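Local coordinates for protein collagen adhesin (Staphylococcus aureus, PDB 2F68) that binds collagen as a surface adhesin of the bacterium, probably by closing its extracellular domains around the collagen triple helix in a 'hug', at residues Thr165-Phe170 with Tyr258-Thr263; Gln267-Asn272 with Asn292-Asn297. All coordinates share one frame; numbering follows the deposited sequence.

Contact 1: residues Thr165-Phe170 with Tyr258-Thr263; sequences THVRWF and YKTKIT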
loop_
_atom_site.group_PDB
_atom_site.type_symbol
_atom_site.label_atom_id
_atom_site.label_comp_id
_atom_site.label_asym_id
_atom_site.label_seq_id
_atom_site.Cartn_x
_atom_site.Cartn_y
_atom_site.Cartn_z
ATOM N N THR A 165 3.173 2.101 -7.512
ATOM C CA THR A 165 3.885 1.378 -8.569
ATOM C C THR A 165 4.761 0.242 -8.038
ATOM O O THR A 165 5.197 -0.623 -8.803
ATOM C CB THR A 165 4.746 2.329 -9.436
ATOM O OG1 THR A 165 5.614 3.098 -8.596
ATOM C CG2 THR A 165 3.863 3.269 -10.249
ATOM N N HIS A 166 5.013 0.249 -6.731
ATOM C CA HIS A 166 5.847 -0.769 -6.093
ATOM C C HIS A 166 5.090 -1.561 -5.030
ATOM O O HIS A 166 4.197 -1.032 -4.364
ATOM C CB HIS A 166 7.094 -0.131 -5.477
ATOM C CG HIS A 166 8.097 0.331 -6.487
ATOM N ND1 HIS A 166 8.085 1.602 -7.020
ATOM C CD2 HIS A 166 9.145 -0.306 -7.058
ATOM C CE1 HIS A 166 9.082 1.727 -7.876
ATOM N NE2 HIS A 166 9.741 0.583 -7.919
ATOM N N VAL A 167 5.456 -2.833 -4.887
ATOM C CA VAL A 167 4.911 -3.690 -3.837
ATOM C C VAL A 167 6.039 -4.108 -2.894
ATOM O O VAL A 167 7.005 -4.750 -3.313
ATOM C CB VAL A 167 4.201 -4.948 -4.409
ATOM C CG1 VAL A 167 3.577 -5.770 -3.288
ATOM C CG2 VAL A 167 3.137 -4.558 -5.427
ATOM N N ARG A 168 5.909 -3.725 -1.626
ATOM C CA ARG A 168 6.897 -4.063 -0.604
ATOM C C ARG A 168 6.759 -5.521 -0.182
ATOM O O ARG A 168 5.661 -6.080 -0.207
ATOM C CB ARG A 168 6.743 -3.156 0.621
ATOM C CG ARG A 168 6.865 -1.666 0.334
ATOM C CD ARG A 168 6.339 -0.849 1.501
ATOM N NE ARG A 168 7.316 -0.715 2.582
ATOM C CZ ARG A 168 7.008 -0.490 3.857
ATOM N NH1 ARG A 168 5.742 -0.386 4.241
ATOM N NH2 ARG A 168 7.974 -0.380 4.758
ATOM N N TRP A 169 7.880 -6.131 0.195
ATOM C CA TRP A 169 7.894 -7.506 0.691
ATOM C C TRP A 169 8.835 -7.635 1.883
ATOM O O TRP A 169 9.891 -7.003 1.918
ATOM C CB TRP A 169 8.309 -8.481 -0.414
ATOM C CG TRP A 169 7.362 -8.529 -1.578
ATOM C CD1 TRP A 169 7.573 -8.022 -2.828
ATOM C CD2 TRP A 169 6.052 -9.114 -1.599
ATOM N NE1 TRP A 169 6.480 -8.256 -3.627
ATOM C CE2 TRP A 169 5.531 -8.924 -2.899
ATOM C CE3 TRP A 169 5.268 -9.781 -0.647
ATOM C CZ2 TRP A 169 4.262 -9.377 -3.272
ATOM C CZ3 TRP A 169 4.004 -10.229 -1.018
ATOM C CH2 TRP A 169 3.516 -10.026 -2.321
ATOM N N PHE A 170 8.447 -8.459 2.854
ATOM C CA PHE A 170 9.222 -8.639 4.080
ATOM C C PHE A 170 9.454 -10.114 4.400
ATOM O O PHE A 170 8.502 -10.886 4.538
ATOM C CB PHE A 170 8.528 -7.952 5.263
ATOM C CG PHE A 170 8.481 -6.451 5.159
ATOM C CD1 PHE A 170 7.398 -5.814 4.558
ATOM C CD2 PHE A 170 9.514 -5.673 5.674
ATOM C CE1 PHE A 170 7.350 -4.426 4.463
ATOM C CE2 PHE A 170 9.474 -4.284 5.586
ATOM C CZ PHE A 170 8.390 -3.660 4.978
ATOM N N TYR A 258 12.310 -5.902 0.347
ATOM C CA TYR A 258 12.570 -5.590 -1.066
ATOM C C TYR A 258 11.318 -5.104 -1.794
ATOM O O TYR A 258 10.202 -5.525 -1.481
ATOM C CB TYR A 258 13.220 -6.762 -1.820
ATOM C CG TYR A 258 12.410 -8.038 -1.867
ATOM C CD1 TYR A 258 11.508 -8.277 -2.903
ATOM C CD2 TYR A 258 12.564 -9.018 -0.888
ATOM C CE1 TYR A 258 10.769 -9.452 -2.956
ATOM C CE2 TYR A 258 11.828 -10.196 -0.931
ATOM C CZ TYR A 258 10.934 -10.406 -1.967
ATOM O OH TYR A 258 10.206 -11.571 -2.013
ATOM N N LYS A 259 11.520 -4.219 -2.767
ATOM C CA LYS A 259 10.427 -3.651 -3.553
ATOM C C LYS A 259 10.371 -4.259 -4.951
ATOM O O LYS A 259 11.405 -4.479 -5.586
ATOM C CB LYS A 259 10.565 -2.129 -3.650
ATOM C CG LYS A 259 10.406 -1.394 -2.325
ATOM C CD LYS A 259 10.613 0.103 -2.498
ATOM C CE LYS A 259 10.522 0.830 -1.166
ATOM N NZ LYS A 259 10.716 2.298 -1.322
ATOM N N THR A 260 9.154 -4.527 -5.418
ATOM C CA THR A 260 8.933 -5.077 -6.754
ATOM C C THR A 260 8.123 -4.110 -7.614
ATOM O O THR A 260 6.997 -3.745 -7.263
ATOM C CB THR A 260 8.224 -6.451 -6.706
ATOM O OG1 THR A 260 7.057 -6.364 -5.879
ATOM C CG2 THR A 260 9.157 -7.522 -6.151
ATOM N N LYS A 261 8.709 -3.697 -8.736
ATOM C CA LYS A 261 8.064 -2.779 -9.673
ATOM C C LYS A 261 6.942 -3.477 -10.437
ATOM O O LYS A 261 7.155 -4.528 -11.045
ATOM C CB LYS A 261 9.099 -2.194 -10.646
ATOM C CG LYS A 261 8.547 -1.198 -11.668
ATOM C CD LYS A 261 8.304 0.178 -11.059
ATOM C CE LYS A 261 7.785 1.158 -12.098
ATOM N NZ LYS A 261 7.586 2.518 -11.528
ATOM N N ILE A 262 5.752 -2.880 -10.397
ATOM C CA ILE A 262 4.576 -3.430 -11.069
ATOM C C ILE A 262 4.671 -3.250 -12.586
ATOM O O ILE A 262 4.809 -2.129 -13.083
ATOM C CB ILE A 262 3.260 -2.806 -10.523
ATOM C CG1 ILE A 262 3.023 -3.253 -9.075
ATOM C CG2 ILE A 262 2.065 -3.173 -11.408
ATOM C CD1 ILE A 262 1.924 -2.494 -8.354
ATOM N N THR A 263 4.611 -4.368 -13.305
ATOM C CA THR A 263 4.622 -4.364 -14.767
ATOM C C THR A 263 3.209 -4.511 -15.332
ATOM O O THR A 263 2.895 -3.958 -16.388
ATOM C CB THR A 263 5.527 -5.477 -15.345
ATOM O OG1 THR A 263 5.154 -6.742 -14.785
ATOM C CG2 THR A 263 6.993 -5.198 -15.037
#
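Two adjacent antiparallel strands in a sheet of the collagen-binding domain meet here, with Val167 opposite Thr260 and Trp169 opposite Tyr258 as hydrogen-bonded pairs that share the buried face. Trp169 lays its CB over one face of the Tyr258 ring, 3.8 Å from the centroid, a CH-pi contact. Beyond it, Trp169 CD1 comes within 3.5 Å of Tyr258 CE1, the two ring systems inclined at 35°. The indole NE1 donates to Thr260 OG1 at 3.0 Å, and that hydroxyl in turn donates a hydrogen bond to Val167 O, also at 3.0 Å. With chi1 at 51°, OG1 sits between the backbone N and carbonyl carbon of Thr260, close to the partner strand. Val167 O is thus gripped twice, since Thr260 N donates to it as well. On the other face, Lys261 bends at chi2 (78°), bringing CD to 3.5 Å from His166 NE2 and its ammonium beside Thr165. Asp163 accepts hydrogen bonds from both His166 ND1 and Thr165 OG1. Strand 154-156 flanks the pair beside 166-173, and strand 194-207 flanks it beside 252-262. Strand 269-278 packs beneath, where Phe270 meets Val167 and Ile262.

Contact 2: residues Gln267-Asn272 with Asn292-Asn297; sequences QKEFVN and NHTVHN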
loop_
_atom_site.group_PDB
_atom_site.type_symbol
_atom_site.label_atom_id
_atom_site.label_comp_id
_atom_site.label_asym_id
_atom_site.label_seq_id
_atom_site.Cartn_x
_atom_site.Cartn_y
_atom_site.Cartn_z
ATOM N N GLN A 267 -3.505 -6.128 -13.116
ATOM C CA GLN A 267 -3.465 -7.307 -12.251
ATOM C C GLN A 267 -4.006 -6.984 -10.859
ATOM O O GLN A 267 -3.597 -6.002 -10.237
ATOM C CB GLN A 267 -2.040 -7.866 -12.165
ATOM C CG GLN A 267 -1.946 -9.252 -11.538
ATOM C CD GLN A 267 -0.607 -9.924 -11.790
ATOM O OE1 GLN A 267 -0.184 -10.083 -12.935
ATOM N NE2 GLN A 267 0.058 -10.335 -10.718
ATOM N N LYS A 268 -4.928 -7.821 -10.385
ATOM C CA LYS A 268 -5.616 -7.597 -9.112
ATOM C C LYS A 268 -4.804 -8.050 -7.901
ATOM O O LYS A 268 -4.842 -7.407 -6.850
ATOM C CB LYS A 268 -6.982 -8.293 -9.109
ATOM C CG LYS A 268 -8.006 -7.681 -10.055
ATOM C CD LYS A 268 -9.324 -8.436 -10.001
ATOM C CE LYS A 268 -10.346 -7.832 -10.950
ATOM N NZ LYS A 268 -11.642 -8.564 -10.908
ATOM N N GLU A 269 -4.076 -9.154 -8.052
ATOM C CA GLU A 269 -3.308 -9.734 -6.950
ATOM C C GLU A 269 -1.834 -9.918 -7.297
ATOM O O GLU A 269 -1.496 -10.402 -8.379
ATOM C CB GLU A 269 -3.912 -11.076 -6.522
ATOM C CG GLU A 269 -5.233 -10.965 -5.768
ATOM C CD GLU A 269 -5.779 -12.312 -5.313
ATOM O OE1 GLU A 269 -5.076 -13.336 -5.454
ATOM O OE2 GLU A 269 -6.921 -12.344 -4.808
ATOM N N PHE A 270 -0.967 -9.525 -6.366
ATOM C CA PHE A 270 0.473 -9.730 -6.504
ATOM C C PHE A 270 0.952 -10.730 -5.457
ATOM O O PHE A 270 0.893 -10.465 -4.253
ATOM C CB PHE A 270 1.229 -8.401 -6.395
ATOM C CG PHE A 270 0.860 -7.407 -7.461
ATOM C CD1 PHE A 270 1.433 -7.480 -8.729
ATOM C CD2 PHE A 270 -0.064 -6.400 -7.200
ATOM C CE1 PHE A 270 1.090 -6.565 -9.719
ATOM C CE2 PHE A 270 -0.412 -5.479 -8.185
ATOM C CZ PHE A 270 0.165 -5.563 -9.446
ATOM N N VAL A 271 1.415 -11.883 -5.932
ATOM C CA VAL A 271 1.751 -13.010 -5.064
ATOM C C VAL A 271 3.263 -13.200 -4.941
ATOM O O VAL A 271 4.006 -13.022 -5.908
ATOM C CB VAL A 271 1.103 -14.332 -5.568
ATOM C CG1 VAL A 271 1.133 -15.405 -4.483
ATOM C CG2 VAL A 271 -0.333 -14.098 -6.029
ATOM N N ASN A 272 3.702 -13.552 -3.735
ATOM C CA ASN A 272 5.083 -13.937 -3.478
ATOM C C ASN A 272 5.108 -15.233 -2.673
ATOM O O ASN A 272 4.404 -15.362 -1.668
ATOM C CB ASN A 272 5.827 -12.812 -2.747
ATOM C CG ASN A 272 7.311 -13.103 -2.556
ATOM O OD1 ASN A 272 7.900 -12.709 -1.551
ATOM N ND2 ASN A 272 7.920 -13.782 -3.521
ATOM N N ASN A 292 3.517 -18.197 2.198
ATOM C CA ASN A 292 3.169 -17.319 1.081
ATOM C C ASN A 292 2.369 -16.092 1.514
ATOM O O ASN A 292 1.706 -16.108 2.555
ATOM C CB ASN A 292 2.388 -18.096 0.011
ATOM C CG ASN A 292 2.968 -19.480 -0.266
ATOM O OD1 ASN A 292 2.230 -20.463 -0.344
ATOM N ND2 ASN A 292 4.287 -19.560 -0.413
ATOM N N HIS A 293 2.435 -15.033 0.708
ATOM C CA HIS A 293 1.670 -13.813 0.959
ATOM C C HIS A 293 1.181 -13.174 -0.339
ATOM O O HIS A 293 1.883 -13.192 -1.355
ATOM C CB HIS A 293 2.494 -12.808 1.764
ATOM C CG HIS A 293 1.673 -11.734 2.409
ATOM N ND1 HIS A 293 1.478 -10.498 1.832
ATOM C CD2 HIS A 293 0.989 -11.717 3.577
ATOM C CE1 HIS A 293 0.712 -9.764 2.620
ATOM N NE2 HIS A 293 0.402 -10.480 3.685
ATOM N N THR A 294 -0.023 -12.609 -0.290
ATOM C CA THR A 294 -0.644 -11.980 -1.453
ATOM C C THR A 294 -1.055 -10.542 -1.134
ATOM O O THR A 294 -1.740 -10.287 -0.139
ATOM C CB THR A 294 -1.875 -12.784 -1.939
ATOM O OG1 THR A 294 -1.540 -14.175 -2.023
ATOM C CG2 THR A 294 -2.340 -12.297 -3.305
ATOM N N VAL A 295 -0.627 -9.610 -1.983
ATOM C CA VAL A 295 -0.966 -8.194 -1.831
ATOM C C VAL A 295 -1.944 -7.770 -2.927
ATOM O O VAL A 295 -1.662 -7.920 -4.118
ATOM C CB VAL A 295 0.296 -7.290 -1.849
ATOM C CG1 VAL A 295 -0.083 -5.818 -1.712
ATOM C CG2 VAL A 295 1.256 -7.690 -0.740
ATOM N N HIS A 296 -3.093 -7.245 -2.508
ATOM C CA HIS A 296 -4.131 -6.797 -3.433
ATOM C C HIS A 296 -3.819 -5.417 -4.004
ATOM O O HIS A 296 -3.356 -4.527 -3.285
ATOM C CB HIS A 296 -5.498 -6.785 -2.744
ATOM C CG HIS A 296 -5.947 -8.132 -2.268
ATOM N ND1 HIS A 296 -5.744 -8.572 -0.979
ATOM C CD2 HIS A 296 -6.587 -9.136 -2.913
ATOM C CE1 HIS A 296 -6.241 -9.790 -0.848
ATOM N NE2 HIS A 296 -6.758 -10.155 -2.007
ATOM N N ASN A 297 -4.077 -5.253 -5.299
ATOM C CA ASN A 297 -3.859 -3.984 -5.988
ATOM C C ASN A 297 -4.943 -2.965 -5.649
ATOM O O ASN A 297 -6.082 -3.333 -5.354
ATOM C CB ASN A 297 -3.794 -4.207 -7.503
ATOM C CG ASN A 297 -3.097 -3.070 -8.241
ATOM O OD1 ASN A 297 -2.526 -2.164 -7.630
ATOM N ND2 ASN A 297 -3.139 -3.121 -9.568
#
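The Phe270 ring meets Asn297 at its edge: Asn297 CG lies in the ring plane, 3.6 Å from Phe270 CE2, with the amide turned 72° from the ring. Val295 O is at the ring edge too, and neither segment puts a group over a face. Across the strand pair, Glu269 and His296 run side by side, pointing the same way, their carboxylate and imidazole planes 87° apart. Glu269 OE2 stays 3.6 Å from His296 NE2, which makes this a contact without a hydrogen bond. The next pair on that face is Val271 with Thr294, whose CG2 methyls touch at 3.8 Å.

The backbone is a regular antiparallel ladder. Phe270 N reaches Val295 O at 2.8 Å, and Val295 N returns to Phe270 O at 2.9 Å; Asn272 and His293 are joined by a similar reciprocal pair. At the far end Asn297 holds the loop leading into strand 269-278 by two bonds: its N donates to Lys268 O at 2.8 Å, and its ND2 to Gln267 O at 3.0 Å. With CG anti to the backbone N (chi1 -160°), the Asn297 amide lies beside Gln267 O. Gln267 NE2 in turn binds Glu269 O, bracing the same turn from within.

At the other end Asn272 reaches into the interior, where its OD1 meets Tyr258 OH, its ND2 bonds Asp188 and its backbone O takes Lys155 NZ. A lysine, an asparagine and an acidic residue gathered in this way are consistent with the set that forms intramolecular isopeptide bonds in related adhesins. The model keeps Asn272 as an ordinary amide, so such a covalent tie between strands is plausible here but not established.

How the contacts relate
Contacts 1 and 2 lie in the two facing antiparallel sheets of the collagen-binding domain, their centres about 10 Å apart. Along the chain contact 1 closes first: the short link after strand 252-262 carries the chain across to the other sheet, where strand 269-278 begins contact 2. Trp169 is one of the side chains that join the sheets, its CH2 coming within 3.6 Å of Val295 CG2 and 3.3 Å of Phe270 O. The two strand pairs thus face each other across the interior of the domain, where apolar groups, together with the buried polar contact of Tyr258 with Asn272, hold the sheets of the collagen-binding domain together.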